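Local coordinates for DNA damage response protein Rtt109, putative (Neosartorya fumigata, PDB 5ZB9) that probably acetylates lysine side chains of histone H3, with acetyl-CoA as the acetyl donor, at residues Phe119-Val124 and Asp174-Glu179; Pro149-Ile152 and Glu156-Val159. All blocks are in the same frame, centred on the assembly; numbering follows the deposited sequence.

Contact 1 and contact 2 both belong to the acetyltransferase fold of this single chain. Contact 1 is buried packing between helices 111-127 and 162-177, its centre 11 Å from the centre of the chain. Contact 2 is a partly buried bend in a loop, its centre 22 Å from the centre of the chain. In sequence 149-159 falls between 119-124 and 174-179, within the loop that contact 1 closes. The contact centres are 27 Å apart and the nearest atoms about 17 Å. No CoA is bound here, but contact 2 contains the CoA-binding residue His158, and the Lys157 side chain is about 4 Å from that of Ser96; in contact 1 the Leu120 side chain stays about 8 Å from that of Trp168.

Contact 1 (Phe119-Val124 and Asp174-Glu179); sequences FLSFLV and DPILRE
Ile176 reaches from the last turn of helix 162-177 to Leu120 and Ser121 on helix 111-127, a small helix-helix contact inside the acetyltransferase fold. Between the segments 119-124 and 174-179 the nearest CA atoms are those of Ser121 and Ile176, 6.3 Å apart.

The apolar part depends on one methyl group. Ile176 CD1 meets Leu120 CB at 3.7 Å and also sits 3.9 Å from the backbone N of Ser121, so the tip of the isoleucine rests against the helix where these two residues join. Its torsions explain the reach: CG1 stands anti to the carbonyl carbon (chi1 -53°), and CD1 then continues the chain in an extended line (chi2 -175°). Leu120 offers its CB here, while its side chain also touches Val91 of strand 86-96. Leu120 is therefore in touch with both Ile176 and the sheet. Val124, one turn further on, points toward the other segment without making a close contact, and its side chain touches Ile89 of the same strand.

The polar residue at the seam is Ser121, whose OG lies alongside Ile176 CG1 at 4.0 Å, a van der Waals neighbour.

Charges are kept behind the seam, at the end of helix 162-177. There Asp174 and Arg178 form a salt bridge one turn apart, and Arg178 also pairs with Asp228. Asp174 OD1 is bonded to Trp235 NE1 as well as to Arg178 NE, and Asp174 OD2 to Thr224 OG1. Arg178 NE gives its bond to Asp174 OD1 at 2.9 Å, on the syn side but 34° out of the carboxylate plane.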
ATOM      1  N   PHE A 119      -1.432   4.258  10.273  1.00 19.13           N
ATOM      2  CA  PHE A 119      -0.861   2.922  10.085  1.00 21.75           C
ATOM      3  C   PHE A 119       0.275   2.927   9.048  1.00 22.09           C
ATOM      4  O   PHE A 119       1.352   2.384   9.299  1.00 23.02           O
ATOM      5  CB  PHE A 119      -1.959   1.926   9.684  1.00 17.89           C
ATOM      6  CG  PHE A 119      -1.542   0.480   9.770  1.00 19.67           C
ATOM      7  CD1 PHE A 119      -0.838   0.007  10.868  1.00 20.34           C
ATOM      8  CD2 PHE A 119      -1.873  -0.412   8.757  1.00 18.82           C
ATOM      9  CE1 PHE A 119      -0.459  -1.333  10.947  1.00 20.82           C
ATOM     10  CE2 PHE A 119      -1.500  -1.745   8.826  1.00 18.12           C
ATOM     11  CZ  PHE A 119      -0.790  -2.207   9.921  1.00 21.61           C
ATOM     12  N   LEU A 120       0.041   3.547   7.894  1.00 20.01           N
ATOM     13  CA  LEU A 120       1.083   3.676   6.873  1.00 19.64           C
ATOM     14  C   LEU A 120       2.279   4.483   7.385  1.00 21.02           C
ATOM     15  O   LEU A 120       3.425   4.068   7.218  1.00 19.51           O
ATOM     16  CB  LEU A 120       0.515   4.318   5.610  1.00 16.98           C
ATOM     17  CG  LEU A 120      -0.478   3.458   4.817  1.00 20.39           C
ATOM     18  CD1 LEU A 120      -1.043   4.206   3.625  1.00 14.92           C
ATOM     19  CD2 LEU A 120       0.198   2.175   4.354  1.00 25.47           C
ATOM     20  N   SER A 121       2.005   5.626   8.009  1.00 18.57           N
ATOM     21  CA  SER A 121       3.046   6.432   8.646  1.00 25.02           C
ATOM     22  C   SER A 121       3.897   5.590   9.584  1.00 25.67           C
ATOM     23  O   SER A 121       5.127   5.638   9.548  1.00 23.04           O
ATOM     24  CB  SER A 121       2.431   7.591   9.435  1.00 25.85           C
ATOM     25  OG  SER A 121       2.753   8.832   8.843  1.00 38.06           O
ATOM     26  N   PHE A 122       3.218   4.815  10.420  1.00 23.96           N
ATOM     27  CA  PHE A 122       3.872   3.931  11.370  1.00 21.42           C
ATOM     28  C   PHE A 122       4.804   2.947  10.678  1.00 25.91           C
ATOM     29  O   PHE A 122       5.950   2.784  11.091  1.00 32.74           O
ATOM     30  CB  PHE A 122       2.819   3.182  12.185  1.00 22.38           C
ATOM     31  CG  PHE A 122       3.384   2.114  13.066  1.00 25.59           C
ATOM     32  CD1 PHE A 122       4.039   2.441  14.242  1.00 29.85           C
ATOM     33  CD2 PHE A 122       3.247   0.781  12.733  1.00 23.35           C
ATOM     34  CE1 PHE A 122       4.556   1.461  15.060  1.00 25.88           C
ATOM     35  CE2 PHE A 122       3.763  -0.201  13.551  1.00 30.53           C
ATOM     36  CZ  PHE A 122       4.417   0.144  14.715  1.00 27.43           C
ATOM     37  N   LEU A 123       4.321   2.301   9.617  1.00 24.56           N
ATOM     38  CA  LEU A 123       5.117   1.287   8.933  1.00 23.32           C
ATOM     39  C   LEU A 123       6.301   1.919   8.199  1.00 27.91           C
ATOM     40  O   LEU A 123       7.354   1.297   8.067  1.00 26.93           O
ATOM     41  CB  LEU A 123       4.246   0.482   7.962  1.00 18.97           C
ATOM     42  CG  LEU A 123       3.094  -0.303   8.607  1.00 25.37           C
ATOM     43  CD1 LEU A 123       2.157  -0.894   7.556  1.00 21.19           C
ATOM     44  CD2 LEU A 123       3.613  -1.395   9.549  1.00 21.36           C
ATOM     45  N   VAL A 124       6.135   3.154   7.727  1.00 22.25           N
ATOM     46  CA  VAL A 124       7.232   3.855   7.072  1.00 23.62           C
ATOM     47  C   VAL A 124       8.345   4.192   8.065  1.00 29.78           C
ATOM     48  O   VAL A 124       9.520   3.952   7.787  1.00 30.23           O
ATOM     49  CB  VAL A 124       6.758   5.151   6.394  1.00 26.20           C
ATOM     50  CG1 VAL A 124       7.950   6.002   5.989  1.00 21.29           C
ATOM     51  CG2 VAL A 124       5.885   4.831   5.186  1.00 24.39           C
ATOM     52  N   ASP A 174      -1.279  12.156   1.173  1.00 22.12           N
ATOM     53  CA  ASP A 174      -0.806  13.548   1.164  1.00 21.83           C
ATOM     54  C   ASP A 174      -0.053  13.980   2.440  1.00 21.56           C
ATOM     55  O   ASP A 174       1.035  14.539   2.337  1.00 23.56           O
ATOM     56  CB  ASP A 174      -1.979  14.505   0.900  1.00 19.28           C
ATOM     57  CG  ASP A 174      -1.526  15.874   0.409  1.00 22.53           C
ATOM     58  OD1 ASP A 174      -0.615  15.940  -0.440  1.00 25.73           O
ATOM     59  OD2 ASP A 174      -2.081  16.891   0.865  1.00 24.31           O
ATOM     60  N   PRO A 175      -0.607  13.714   3.645  1.00 25.75           N
ATOM     61  CA  PRO A 175       0.133  14.159   4.836  1.00 21.59           C
ATOM     62  C   PRO A 175       1.429  13.387   5.072  1.00 24.86           C
ATOM     63  O   PRO A 175       2.367  13.932   5.660  1.00 29.44           O
ATOM     64  CB  PRO A 175      -0.854  13.908   5.980  1.00 19.75           C
ATOM     65  CG  PRO A 175      -2.182  13.831   5.334  1.00 20.28           C
ATOM     66  CD  PRO A 175      -1.932  13.185   4.011  1.00 22.56           C
ATOM     67  N   ILE A 176       1.486  12.136   4.633  1.00 21.56           N
ATOM     68  CA  ILE A 176       2.731  11.389   4.729  1.00 25.94           C
ATOM     69  C   ILE A 176       3.758  12.040   3.827  1.00 28.10           C
ATOM     70  O   ILE A 176       4.885  12.316   4.243  1.00 28.89           O
ATOM     71  CB  ILE A 176       2.568   9.926   4.322  1.00 22.48           C
ATOM     72  CG1 ILE A 176       1.435   9.282   5.108  1.00 25.06           C
ATOM     73  CG2 ILE A 176       3.866   9.171   4.538  1.00 16.76           C
ATOM     74  CD1 ILE A 176       1.283   7.807   4.840  1.00 25.23           C
ATOM     75  N   LEU A 177       3.336  12.281   2.586  1.00 26.15           N
ATOM     76  CA  LEU A 177       4.152  12.929   1.570  1.00 22.57           C
ATOM     77  C   LEU A 177       4.758  14.228   2.093  1.00 26.82           C
ATOM     78  O   LEU A 177       5.940  14.490   1.909  1.00 25.59           O
ATOM     79  CB  LEU A 177       3.305  13.199   0.316  1.00 18.32           C
ATOM     80  CG  LEU A 177       3.797  14.209  -0.735  1.00 19.50           C
ATOM     81  CD1 LEU A 177       5.032  13.729  -1.471  1.00 15.38           C
ATOM     82  CD2 LEU A 177       2.683  14.533  -1.721  1.00 18.46           C
ATOM     83  N   ARG A 178       3.943  15.026   2.772  1.00 22.78           N
ATOM     84  CA  ARG A 178       4.337  16.382   3.112  1.00 25.28           C
ATOM     85  C   ARG A 178       5.092  16.508   4.434  1.00 30.02           C
ATOM     86  O   ARG A 178       5.355  17.612   4.895  1.00 30.46           O
ATOM     87  CB  ARG A 178       3.103  17.279   3.114  1.00 22.17           C
ATOM     88  CG  ARG A 178       2.546  17.436   1.721  1.00 23.75           C
ATOM     89  CD  ARG A 178       1.419  18.416   1.662  1.00 21.64           C
ATOM     90  NE  ARG A 178       0.787  18.398   0.349  1.00 23.08           N
ATOM     91  CZ  ARG A 178       1.241  19.067  -0.701  1.00 25.76           C
ATOM     92  NH1 ARG A 178       2.332  19.813  -0.589  1.00 24.80           N
ATOM     93  NH2 ARG A 178       0.601  18.991  -1.863  1.00 22.62           N
ATOM     94  N   GLU A 179       5.446  15.376   5.033  1.00 31.61           N
ATOM     95  CA  GLU A 179       6.378  15.371   6.150  1.00 31.79           C
ATOM     96  C   GLU A 179       7.808  15.388   5.627  1.00 35.13           C
ATOM     97  O   GLU A 179       8.755  15.554   6.390  1.00 39.53           O
ATOM     98  CB  GLU A 179       6.154  14.150   7.045  1.00 35.40           C
ATOM     99  CG  GLU A 179       5.054  14.352   8.082  1.00 41.93           C
ATOM    100  CD  GLU A 179       5.311  15.559   8.979  1.00 61.84           C
ATOM    101  OE1 GLU A 179       4.767  16.651   8.686  1.00 64.45           O
ATOM    102  OE2 GLU A 179       6.060  15.416   9.977  1.00 66.02           O
TER

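Contact 2 (Pro149-Ile152 and Glu156-Val159); sequences PGSI and EKHV
Lys157 stretches across a bend of the loop to lay its side chain along Ser151 and bring its ammonium group to the serine hydroxyl. The bend lies between strand 133-140 and helix 162-177, among residues known to bind CoA, although none is bound here. Ser151 and Lys157 make most of the contact, with Ile152 at its margin.

From the start the lysine follows the serine backbone. CB lies 3.6 Å from Ser151 O, and CG runs past the same oxygen at 4.0 Å. CG is set anti to the backbone N (chi1 -180°), and the remaining torsions are all near 180°, which makes the chain a straight rod. CD comes nearest the carbonyl, 3.2 Å from Ser151 O, and is 4.2 Å from Ile152 N. Lys157 CD and Lys157 CE both lie 3.9 Å from Ser151 OG. Closing in at the tip, Lys157 NZ donates a hydrogen bond to Ser151 OG, 2.9 Å long.

Ser151 OG is placed between its own backbone N and carbonyl carbon (chi1 64°), and its main partner is Phe148 O, to which it hydrogen-bonds. NZ also forms a salt bridge with Asp95 and a weak hydrogen bond to Ser96 O. Ser96 is a CoA-binding residue, as is His158, next along the chain from Lys157.

The chemistry is of a bridge: one ammonium group ties the 149-152 bend to the end of strand 86-96. With Lys157 NZ as donor, Ser151 OG acts as acceptor there and can donate its own hydrogen bond to Phe148 O, while the carboxylate of Asp95 would be expected to stabilise the lysine's positive charge.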
ATOM      1  N   PRO A 149     -17.359 -10.170   4.686  1.00 61.27           N
ATOM      2  CA  PRO A 149     -18.493 -10.636   3.885  1.00 59.15           C
ATOM      3  C   PRO A 149     -19.834 -10.352   4.550  1.00 53.88           C
ATOM      4  O   PRO A 149     -20.002 -10.507   5.763  1.00 52.00           O
ATOM      5  CB  PRO A 149     -18.244 -12.145   3.774  1.00 56.58           C
ATOM      6  CG  PRO A 149     -16.782 -12.303   4.054  1.00 63.12           C
ATOM      7  CD  PRO A 149     -16.514 -11.293   5.121  1.00 54.01           C
ATOM      8  N   GLY A 150     -20.789  -9.923   3.738  1.00 58.61           N
ATOM      9  CA  GLY A 150     -22.115  -9.633   4.233  1.00 62.92           C
ATOM     10  C   GLY A 150     -22.245  -8.196   4.692  1.00 67.55           C
ATOM     11  O   GLY A 150     -23.355  -7.657   4.749  1.00 66.30           O
ATOM     12  N   SER A 151     -21.114  -7.570   5.011  1.00 56.00           N
ATOM     13  CA  SER A 151     -21.121  -6.174   5.425  1.00 53.24           C
ATOM     14  C   SER A 151     -21.664  -5.297   4.299  1.00 56.15           C
ATOM     15  O   SER A 151     -22.117  -4.176   4.538  1.00 55.20           O
ATOM     16  CB  SER A 151     -19.716  -5.714   5.831  1.00 48.70           C
ATOM     17  OG  SER A 151     -18.818  -5.764   4.737  1.00 46.38           O
ATOM     18  N   ILE A 152     -21.621  -5.818   3.075  1.00 61.23           N
ATOM     19  CA  ILE A 152     -22.167  -5.103   1.923  1.00 68.85           C
ATOM     20  C   ILE A 152     -23.689  -4.959   2.050  1.00 65.81           C
ATOM     21  O   ILE A 152     -24.276  -3.998   1.546  1.00 59.62           O
ATOM     22  CB  ILE A 152     -21.804  -5.810   0.585  1.00 63.47           C
ATOM     23  CG1 ILE A 152     -22.165  -4.920  -0.607  1.00 55.01           C
ATOM     24  CG2 ILE A 152     -22.462  -7.187   0.487  1.00 51.08           C
ATOM     25  CD1 ILE A 152     -21.742  -5.476  -1.943  1.00 63.18           C
ATOM     26  N   GLU A 156     -25.879   0.587   6.398  1.00 58.28           N
ATOM     27  CA  GLU A 156     -25.123   1.705   6.953  1.00 60.33           C
ATOM     28  C   GLU A 156     -23.714   1.806   6.385  1.00 55.46           C
ATOM     29  O   GLU A 156     -23.012   2.787   6.623  1.00 54.01           O
ATOM     30  CB  GLU A 156     -25.064   1.584   8.473  1.00 60.97           C
ATOM     31  CG  GLU A 156     -26.419   1.729   9.136  1.00 61.57           C
ATOM     32  CD  GLU A 156     -27.033   3.083   8.864  1.00 71.59           C
ATOM     33  OE1 GLU A 156     -26.331   4.101   9.066  1.00 69.75           O
ATOM     34  OE2 GLU A 156     -28.208   3.127   8.435  1.00 72.29           O
ATOM     35  N   LYS A 157     -23.300   0.787   5.641  1.00 53.47           N
ATOM     36  CA  LYS A 157     -21.990   0.794   5.006  1.00 54.48           C
ATOM     37  C   LYS A 157     -22.032   1.643   3.745  1.00 60.39           C
ATOM     38  O   LYS A 157     -22.729   1.311   2.789  1.00 59.04           O
ATOM     39  CB  LYS A 157     -21.537  -0.630   4.670  1.00 54.06           C
ATOM     40  CG  LYS A 157     -20.174  -0.692   4.004  1.00 49.55           C
ATOM     41  CD  LYS A 157     -19.741  -2.125   3.768  1.00 47.54           C
ATOM     42  CE  LYS A 157     -18.313  -2.194   3.247  1.00 42.40           C
ATOM     43  NZ  LYS A 157     -17.864  -3.607   3.068  1.00 46.94           N
ATOM     44  N   HIS A 158     -21.289   2.744   3.748  1.00 64.88           N
ATOM     45  CA  HIS A 158     -21.243   3.623   2.588  1.00 67.47           C
ATOM     46  C   HIS A 158     -19.935   3.458   1.827  1.00 63.16           C
ATOM     47  O   HIS A 158     -18.858   3.721   2.362  1.00 67.69           O
ATOM     48  CB  HIS A 158     -21.441   5.081   3.009  1.00 78.63           C
ATOM     49  CG  HIS A 158     -22.834   5.393   3.461  1.00 78.88           C
ATOM     50  ND1 HIS A 158     -23.910   4.578   3.169  1.00 76.51           N
ATOM     51  CD2 HIS A 158     -23.331   6.422   4.186  1.00 76.81           C
ATOM     52  CE1 HIS A 158     -25.006   5.095   3.692  1.00 79.83           C
ATOM     53  NE2 HIS A 158     -24.682   6.215   4.315  1.00 85.80           N
ATOM     54  N   VAL A 159     -20.048   3.015   0.576  1.00 62.77           N
ATOM     55  CA  VAL A 159     -18.893   2.754  -0.275  1.00 60.04           C
ATOM     56  C   VAL A 159     -18.729   3.855  -1.325  1.00 49.25           C
ATOM     57  O   VAL A 159     -19.705   4.445  -1.786  1.00 49.07           O
ATOM     58  CB  VAL A 159     -19.012   1.371  -0.970  1.00 58.53           C
ATOM     59  CG1 VAL A 159     -17.737   1.019  -1.738  1.00 53.27           C
ATOM     60  CG2 VAL A 159     -19.311   0.294   0.067  1.00 67.55           C
TER